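Local coordinates for vesicular integral-membrane protein VIP36 (Canis lupus familiaris, PDB 2DUR) that acts as a calcium-dependent lectin of the early secretory pathway, binding high-mannose glycans through its lumenal L-type lectin domain during glycoprotein transport and sorting, at residues A[41-46]-A[216-221]; A[70-75]-A[157-162]; A[171-176]-A[228-233]. All coordinates share one frame; numbering follows the deposited sequence.

Contact 1: residues A[41-46]-A[216-221]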
# COMPACT_ATOMS: atom_id res chain seq x y z
N ARG A 41 -7.15 5.08 -11.79
CA ARG A 41 -7.12 6.30 -11.02
C ARG A 41 -8.04 6.10 -9.84
O ARG A 41 -9.25 6.03 -10.02
CB ARG A 41 -7.61 7.49 -11.87
CG ARG A 41 -7.71 8.81 -11.09
CD ARG A 41 -7.71 10.01 -12.03
NE ARG A 41 -6.36 10.15 -12.59
CZ ARG A 41 -6.03 10.96 -13.60
NH1 ARG A 41 -6.95 11.72 -14.19
NH2 ARG A 41 -4.76 10.99 -14.03
N LEU A 42 -7.46 6.01 -8.64
CA LEU A 42 -8.23 5.77 -7.43
C LEU A 42 -9.12 6.96 -7.07
O LEU A 42 -10.27 6.77 -6.65
CB LEU A 42 -7.30 5.44 -6.26
CG LEU A 42 -6.42 4.19 -6.48
CD1 LEU A 42 -5.39 4.10 -5.34
CD2 LEU A 42 -7.26 2.96 -6.53
N THR A 43 -8.57 8.17 -7.17
CA THR A 43 -9.37 9.40 -7.04
C THR A 43 -8.93 10.39 -8.11
O THR A 43 -7.75 10.45 -8.44
CB THR A 43 -9.21 10.09 -5.67
OG1 THR A 43 -7.90 10.68 -5.54
CG2 THR A 43 -9.49 9.13 -4.50
N PRO A 44 -9.89 11.21 -8.60
CA PRO A 44 -9.49 12.36 -9.37
C PRO A 44 -9.08 13.48 -8.41
O PRO A 44 -9.19 13.33 -7.17
CB PRO A 44 -10.78 12.76 -10.07
CG PRO A 44 -11.86 12.40 -9.06
CD PRO A 44 -11.35 11.17 -8.38
N ASP A 45 -8.63 14.59 -8.99
CA ASP A 45 -8.22 15.77 -8.24
C ASP A 45 -9.48 16.56 -7.88
O ASP A 45 -9.65 17.72 -8.27
CB ASP A 45 -7.22 16.60 -9.10
CG ASP A 45 -6.50 17.67 -8.33
OD1 ASP A 45 -6.69 17.83 -7.10
OD2 ASP A 45 -5.69 18.40 -8.99
N GLU A 46 -10.38 15.89 -7.16
CA GLU A 46 -11.64 16.48 -6.72
C GLU A 46 -11.82 16.13 -5.25
O GLU A 46 -11.22 15.16 -4.75
CB GLU A 46 -12.79 15.91 -7.53
CG GLU A 46 -12.71 16.33 -9.00
CD GLU A 46 -13.69 15.61 -9.91
OE1 GLU A 46 -14.63 14.94 -9.41
OE2 GLU A 46 -13.52 15.74 -11.14
N ASP A 216 -6.04 15.42 -4.92
CA ASP A 216 -4.95 15.08 -5.84
C ASP A 216 -5.43 13.92 -6.69
O ASP A 216 -6.31 13.13 -6.29
CB ASP A 216 -3.69 14.58 -5.10
CG ASP A 216 -2.60 15.61 -4.97
OD1 ASP A 216 -2.50 16.58 -5.78
OD2 ASP A 216 -1.77 15.43 -4.05
N ASN A 217 -4.84 13.76 -7.86
CA ASN A 217 -5.01 12.51 -8.57
C ASN A 217 -4.13 11.48 -7.88
O ASN A 217 -2.97 11.76 -7.61
CB ASN A 217 -4.50 12.63 -10.01
CG ASN A 217 -5.32 13.60 -10.83
OD1 ASN A 217 -6.48 13.31 -11.16
ND2 ASN A 217 -4.72 14.75 -11.16
N HIS A 218 -4.71 10.33 -7.58
CA HIS A 218 -3.96 9.19 -7.01
C HIS A 218 -4.08 8.03 -7.98
O HIS A 218 -5.10 7.37 -8.04
CB HIS A 218 -4.53 8.82 -5.61
CG HIS A 218 -4.40 9.92 -4.61
ND1 HIS A 218 -5.46 10.72 -4.23
CD2 HIS A 218 -3.35 10.31 -3.85
CE1 HIS A 218 -5.04 11.60 -3.34
NE2 HIS A 218 -3.77 11.37 -3.08
N ASP A 219 -3.02 7.80 -8.79
CA ASP A 219 -3.06 6.76 -9.82
C ASP A 219 -2.18 5.55 -9.47
O ASP A 219 -1.11 5.70 -8.89
CB ASP A 219 -2.55 7.29 -11.17
CG ASP A 219 -3.37 8.45 -11.70
OD1 ASP A 219 -4.52 8.61 -11.26
OD2 ASP A 219 -2.85 9.19 -12.57
N ILE A 220 -2.65 4.36 -9.85
CA ILE A 220 -1.83 3.13 -9.81
C ILE A 220 -1.66 2.68 -11.25
O ILE A 220 -2.65 2.36 -11.91
CB ILE A 220 -2.52 2.00 -9.01
CG1 ILE A 220 -2.83 2.46 -7.57
CG2 ILE A 220 -1.64 0.71 -8.98
CD1 ILE A 220 -1.61 2.79 -6.70
N ILE A 221 -0.42 2.67 -11.74
CA ILE A 221 -0.17 2.20 -13.12
C ILE A 221 -0.03 0.68 -13.14
O ILE A 221 -0.62 -0.01 -13.97
CB ILE A 221 1.05 2.86 -13.75
CG1 ILE A 221 0.82 4.36 -13.99
CG2 ILE A 221 1.41 2.17 -15.11
CD1 ILE A 221 0.98 5.27 -12.76
O HOH W 1 -8.64 14.70 -11.90
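Arg41 and Asp219 form a two-pronged salt bridge across an antiparallel, non-hydrogen-bonded pair of strand residues. The two side chains run alongside each other, and guanidinium and carboxylate lie within 13° of one plane. Arg41 NE reaches Asp219 OD1 at 2.7 Å and Arg41 NH2 reaches Asp219 OD2 at 3.0 Å; both bonds are nearly straight and both use syn lone pairs. With CG opposite the backbone N (chi1 175°) and a bend at chi3, the arginine presents its NE side to the acid. Asn217 OD1 sits over one guanidinium face, 3.4 Å from Arg41 CZ, where no N-H of the guanidinium points at it.

At the His218 ring, Thr43 OG1 lies in plane at the edge, 2.8 Å from His218 ND1, and either could be the donor. The threonine brings its hydroxyl there by tucking OG1 between backbone N and carbonyl carbon (chi1 71°). Further along, a water accepts from Asp45 N and donates to Asn217 OD1, while Asn217 ND2 turns to His73 O.

Strand 40-43 pairs here with strand 217-227 near one edge of the eight-stranded sheet of the lectin sandwich. Main-chain bonding centres on His218: its O accepts from Leu42 N (2.8 Å), and its N donates to Thr43 O (3.2 Å). Past the chain's corner at Leu42, Thr43 N is buried without a partner.

Apolar contact comes from Leu42 CD1, 3.8 Å from Ile220 CG1, with Leu42 reaching on to Ala209 and Ile53 of the facing sheet.

Two arginine N-H groups grip the Asp219 carboxylate and His73 NE2 also bonds Asp219 OD2, which should favour the ionised acid and fix its rotation. The bond to Thr43 OG1 would fix the rotation of the His218 ring, about 6 Å from the side chain of carbohydrate-binding Asp83.

Contact 2: residues A[70-75]-A[157-162]; sequences FKVHGT and DFRNRD
Phe70 points its ring edge toward the face of Phe158 in an offset edge-to-face pair, with centroids 5.6 Å apart and planes at 80°. The nearest carbons are Phe70 CE2 and Phe158 CD2, 3.7 Å apart, and Phe158 CB lies in the Phe70 plane at its edge. Val72 approaches the Phe158 ring obliquely, Val72 CG2 standing 3.9 Å from Phe158 CE2. Both phenylalanines hold CG between backbone N and carbonyl carbon (chi1 68° and 59°), which turns both rings toward each other. Lys71 CE lies over one face of the His73 imidazole and Asn160 CG over one face of the Arg159 guanidinium, each toward the rim.

Asn160 carries the polar part. Its backbone N donates to Val72 O at 3.0 Å in a nearly straight bond. Its side chain then spans Gly74: Gly74 N donates to Asn160 OD1 at 3.1 Å, and Asn160 ND2 returns a weak bond to Gly74 O. The amide thus binds both the N and the O of Gly74, just past the end of strand 64-73. The aliphatic part of Arg159 crosses Val72, Arg159 CG lying 4.0 Å from Val72 CG1, and its NE goes on to Asp216.

Strand 64-73 runs between strands 217-227 and 165-172, and residues 157-162 belong to the loop leading from strand 152-155 of the other sheet into 165-172. Phe70 and Phe158 both pack on Leu113 of strand 109-114, so the aromatic pair bridges the two layers of the lectin sandwich next to the calcium-binding loop.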
# COMPACT_ATOMS: atom_id res chain seq x y z
N PHE A 70 3.18 4.05 -9.22
CA PHE A 70 2.06 4.93 -8.86
C PHE A 70 2.35 6.34 -9.34
O PHE A 70 3.47 6.66 -9.72
CB PHE A 70 1.85 4.91 -7.33
CG PHE A 70 2.96 5.57 -6.56
CD1 PHE A 70 4.12 4.83 -6.23
CD2 PHE A 70 2.90 6.92 -6.19
CE1 PHE A 70 5.19 5.44 -5.54
CE2 PHE A 70 3.95 7.54 -5.48
CZ PHE A 70 5.12 6.79 -5.16
N LYS A 71 1.34 7.20 -9.33
CA LYS A 71 1.57 8.60 -9.61
C LYS A 71 0.61 9.44 -8.78
O LYS A 71 -0.60 9.25 -8.88
CB LYS A 71 1.38 8.90 -11.10
CG LYS A 71 1.98 10.21 -11.48
CD LYS A 71 1.77 10.51 -12.97
CE LYS A 71 2.12 11.96 -13.26
NZ LYS A 71 3.59 12.25 -13.19
N VAL A 72 1.16 10.32 -7.96
CA VAL A 72 0.36 11.29 -7.22
C VAL A 72 0.65 12.66 -7.79
O VAL A 72 1.79 13.13 -7.78
CB VAL A 72 0.65 11.25 -5.70
CG1 VAL A 72 -0.21 12.30 -4.98
CG2 VAL A 72 0.38 9.83 -5.17
N HIS A 73 -0.40 13.31 -8.27
CA HIS A 73 -0.21 14.57 -8.96
C HIS A 73 -1.48 15.40 -8.95
O HIS A 73 -2.56 14.85 -9.00
CB HIS A 73 0.27 14.31 -10.40
CG HIS A 73 -0.65 13.46 -11.21
ND1 HIS A 73 -1.33 13.95 -12.31
CD2 HIS A 73 -1.04 12.17 -11.08
CE1 HIS A 73 -2.06 12.98 -12.84
NE2 HIS A 73 -1.90 11.89 -12.11
N GLY A 74 -1.34 16.71 -8.89
CA GLY A 74 -2.51 17.57 -8.97
C GLY A 74 -2.12 19.02 -9.02
O GLY A 74 -0.94 19.36 -9.06
N THR A 75 -3.13 19.88 -9.01
CA THR A 75 -2.91 21.30 -9.28
C THR A 75 -3.09 22.22 -8.07
O THR A 75 -2.98 23.44 -8.21
CB THR A 75 -3.79 21.78 -10.43
OG1 THR A 75 -5.17 21.62 -10.06
CG2 THR A 75 -3.50 21.00 -11.71
N ASP A 157 9.76 12.35 -1.34
CA ASP A 157 9.29 13.41 -2.24
C ASP A 157 8.74 12.75 -3.49
O ASP A 157 9.45 12.58 -4.50
CB ASP A 157 10.47 14.35 -2.57
CG ASP A 157 10.07 15.51 -3.47
OD1 ASP A 157 8.87 15.71 -3.74
OD2 ASP A 157 10.99 16.25 -3.91
N PHE A 158 7.47 12.32 -3.43
CA PHE A 158 6.92 11.56 -4.54
C PHE A 158 5.85 12.28 -5.36
O PHE A 158 5.37 11.72 -6.35
CB PHE A 158 6.42 10.18 -4.10
CG PHE A 158 5.36 10.22 -3.04
CD1 PHE A 158 5.67 9.87 -1.74
CD2 PHE A 158 4.03 10.55 -3.36
CE1 PHE A 158 4.68 9.89 -0.73
CE2 PHE A 158 3.04 10.56 -2.37
CZ PHE A 158 3.36 10.23 -1.07
N ARG A 159 5.48 13.49 -4.98
CA ARG A 159 4.38 14.17 -5.63
C ARG A 159 4.84 15.04 -6.80
O ARG A 159 5.85 15.74 -6.69
CB ARG A 159 3.63 15.03 -4.62
CG ARG A 159 2.30 15.40 -5.07
CD ARG A 159 1.50 16.01 -3.93
NE ARG A 159 0.46 16.81 -4.52
CZ ARG A 159 0.64 18.03 -5.03
NH1 ARG A 159 1.84 18.61 -4.99
NH2 ARG A 159 -0.38 18.65 -5.57
N ASN A 160 4.10 14.97 -7.90
CA ASN A 160 4.29 15.91 -9.02
C ASN A 160 5.70 15.81 -9.59
O ASN A 160 6.31 16.84 -9.92
CB ASN A 160 4.02 17.36 -8.58
CG ASN A 160 2.53 17.73 -8.64
OD1 ASN A 160 1.72 16.99 -9.20
ND2 ASN A 160 2.18 18.87 -8.09
N ARG A 161 6.22 14.59 -9.70
CA ARG A 161 7.53 14.38 -10.30
C ARG A 161 7.47 14.29 -11.83
O ARG A 161 6.47 13.87 -12.39
CB ARG A 161 8.19 13.11 -9.72
CG ARG A 161 8.26 13.07 -8.18
CD ARG A 161 8.98 14.28 -7.58
NE ARG A 161 10.35 14.41 -8.09
CZ ARG A 161 11.45 13.95 -7.49
NH1 ARG A 161 11.39 13.34 -6.30
NH2 ARG A 161 12.64 14.12 -8.06
N ASP A 162 8.56 14.66 -12.50
CA ASP A 162 8.60 14.64 -13.98
C ASP A 162 8.99 13.30 -14.62
O ASP A 162 9.21 13.22 -15.83
CB ASP A 162 9.49 15.76 -14.50
CG ASP A 162 8.94 17.13 -14.16
OD1 ASP A 162 7.70 17.27 -14.05
OD2 ASP A 162 9.75 18.07 -14.01
O HOH W 2 4.58 12.38 -9.94
O HOH W 3 5.54 11.46 -14.60
O HOH W 4 4.06 10.30 -7.93

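Contact 3: residues A[171-176]-A[228-233]; sequences YSRGRL and LMVEHT
Arg173 lays its aliphatic chain obliquely across Val230, and its guanidinium continues to the backbone beyond. Arg173 CD comes within 3.7 Å of Val230 CG1. From there a bend at chi3 (72°) swings the head toward residues 231 and 232, where Arg173 NH1 stands 2.9 Å from Glu231 O, with that oxygen near the guanidinium plane at its edge. The same nitrogen is 3.8 Å from His232 ND1. The Arg173 and His232 side chains run antiparallel past one another, the guanidinium and ring planes 26° apart. Arg173 NH2 is engaged elsewhere, in a salt bridge to Glu236.

Val230 CG1, opposite the backbone N (chi1 172°), meets Arg173 and also lies near Ser172 OG, which Val230 CG2 approaches more closely, at 3.6 Å. That hydroxyl bonds Asp63 OD1, so the valine covers a polar group already paired. Leu228 touches more lightly, Leu228 CD1 lying 4.2 Å from Ser172 CB. His232 has CG on the side away from its carbonyl carbon, which carries the ring back toward the arginine; NE2 bonds Asp63 OD2, whereas ND1 is buried and has no partner in the model.

The arginine starts from the tip of a hairpin. Ser172 to Arg175 make a type I' turn, closed by Ser172 N to Arg175 O at 3.1 Å and by Arg175 N to Ser172 O at 2.9 Å. Arg173 takes the left-handed backbone conformation that such a turn needs.

This hairpin, with its two-residue loop, links the neighbouring strands 165-172 and 175-181. Against it runs the extended segment that leaves strand 217-227 and enters helix 234-238, where Thr233 is the N-cap. Asp63 bonds to both Ser172 and His232 and so ties the two segments together from the loop that leads into strand 64-73.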
# COMPACT_ATOMS: atom_id res chain seq x y z
N TYR A 171 8.39 -8.56 1.99
CA TYR A 171 8.12 -9.20 3.25
C TYR A 171 8.62 -10.65 3.21
O TYR A 171 8.20 -11.43 2.38
CB TYR A 171 6.60 -9.13 3.55
CG TYR A 171 6.28 -9.77 4.88
CD1 TYR A 171 6.82 -9.25 6.08
CD2 TYR A 171 5.52 -10.93 4.96
CE1 TYR A 171 6.55 -9.84 7.32
CE2 TYR A 171 5.26 -11.56 6.19
CZ TYR A 171 5.78 -11.00 7.37
OH TYR A 171 5.53 -11.59 8.59
N SER A 172 9.52 -11.00 4.14
CA SER A 172 10.08 -12.35 4.17
C SER A 172 10.72 -12.59 5.52
O SER A 172 11.54 -11.75 5.98
CB SER A 172 11.14 -12.51 3.07
OG SER A 172 11.75 -13.82 3.15
N ARG A 173 10.37 -13.71 6.15
CA ARG A 173 10.98 -14.14 7.42
C ARG A 173 10.94 -13.01 8.47
O ARG A 173 11.91 -12.77 9.21
CB ARG A 173 12.41 -14.64 7.18
CG ARG A 173 12.46 -15.88 6.27
CD ARG A 173 13.87 -16.43 6.16
NE ARG A 173 14.24 -17.07 7.42
CZ ARG A 173 14.00 -18.34 7.73
NH1 ARG A 173 13.40 -19.17 6.87
NH2 ARG A 173 14.38 -18.78 8.92
N GLY A 174 9.81 -12.32 8.52
CA GLY A 174 9.60 -11.29 9.53
C GLY A 174 10.19 -9.94 9.23
O GLY A 174 9.98 -8.99 9.98
N ARG A 175 10.97 -9.85 8.13
CA ARG A 175 11.59 -8.60 7.75
C ARG A 175 10.69 -7.89 6.75
O ARG A 175 10.32 -8.46 5.72
CB ARG A 175 13.00 -8.84 7.16
CG ARG A 175 13.76 -7.57 6.84
CD ARG A 175 15.07 -7.96 6.15
NE ARG A 175 15.84 -6.78 5.76
CZ ARG A 175 17.06 -6.84 5.18
NH1 ARG A 175 17.61 -8.02 4.91
NH2 ARG A 175 17.70 -5.73 4.85
N LEU A 176 10.36 -6.65 7.07
CA LEU A 176 9.51 -5.81 6.22
C LEU A 176 10.36 -4.65 5.74
O LEU A 176 10.86 -3.85 6.53
CB LEU A 176 8.31 -5.29 7.04
CG LEU A 176 7.37 -4.34 6.28
CD1 LEU A 176 6.73 -5.02 5.09
CD2 LEU A 176 6.31 -3.75 7.22
N LEU A 228 9.38 -14.61 -3.73
CA LEU A 228 10.77 -14.80 -3.35
C LEU A 228 10.98 -16.28 -3.01
O LEU A 228 10.19 -16.89 -2.29
CB LEU A 228 11.12 -13.92 -2.15
CG LEU A 228 10.83 -12.42 -2.29
CD1 LEU A 228 11.19 -11.65 -1.02
CD2 LEU A 228 11.56 -11.85 -3.49
N MET A 229 12.05 -16.86 -3.56
CA MET A 229 12.35 -18.26 -3.31
C MET A 229 13.22 -18.32 -2.06
O MET A 229 14.45 -18.14 -2.11
CB MET A 229 13.02 -18.91 -4.53
CG MET A 229 12.22 -18.81 -5.84
SD MET A 229 10.45 -19.15 -5.72
CE MET A 229 10.44 -20.88 -5.26
N VAL A 230 12.56 -18.54 -0.94
CA VAL A 230 13.21 -18.53 0.35
C VAL A 230 12.93 -19.84 1.06
O VAL A 230 11.78 -20.30 1.14
CB VAL A 230 12.71 -17.33 1.21
CG1 VAL A 230 13.25 -17.42 2.64
CG2 VAL A 230 13.13 -16.00 0.57
N GLU A 231 13.99 -20.46 1.57
CA GLU A 231 13.88 -21.70 2.27
C GLU A 231 13.09 -21.58 3.57
O GLU A 231 13.32 -20.67 4.37
CB GLU A 231 15.27 -22.26 2.58
CG GLU A 231 15.24 -23.71 3.05
CD GLU A 231 16.56 -24.16 3.67
OE1 GLU A 231 16.88 -25.35 3.51
OE2 GLU A 231 17.25 -23.33 4.31
N HIS A 232 12.17 -22.53 3.77
CA HIS A 232 11.60 -22.79 5.09
C HIS A 232 11.82 -24.26 5.43
O HIS A 232 11.62 -25.12 4.58
CB HIS A 232 10.12 -22.43 5.12
CG HIS A 232 9.85 -20.99 4.82
ND1 HIS A 232 9.90 -20.01 5.79
CD2 HIS A 232 9.57 -20.36 3.66
CE1 HIS A 232 9.64 -18.84 5.24
NE2 HIS A 232 9.43 -19.02 3.95
N THR A 233 12.23 -24.54 6.65
CA THR A 233 12.47 -25.93 7.07
C THR A 233 11.14 -26.67 7.28
O THR A 233 10.10 -26.03 7.46
CB THR A 233 13.31 -25.99 8.35
OG1 THR A 233 12.59 -25.38 9.43
CG2 THR A 233 14.66 -25.28 8.13

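How the contacts relate
All three contacts reach the same antiparallel sheet of the lectin sandwich. Contacts 1 and 2 adjoin, with centres 10 Å apart, because strands 217-227 and 64-73 are neighbours; they are joined by the salt bridge from Arg159 NE to Asp216 OD2 (2.7 Å). Both lie near the glycan site: the side chain of His218 in contact 1 is about 8 Å from a bound mannose and about 10 Å from the calcium ion, and in contact 2 that of Phe158 is about 10 Å from the calcium ion. Contact 3 lies across the chain's centre, about 33 Å from contact 1 and 32 Å from contact 2 between centres, away from the sugar.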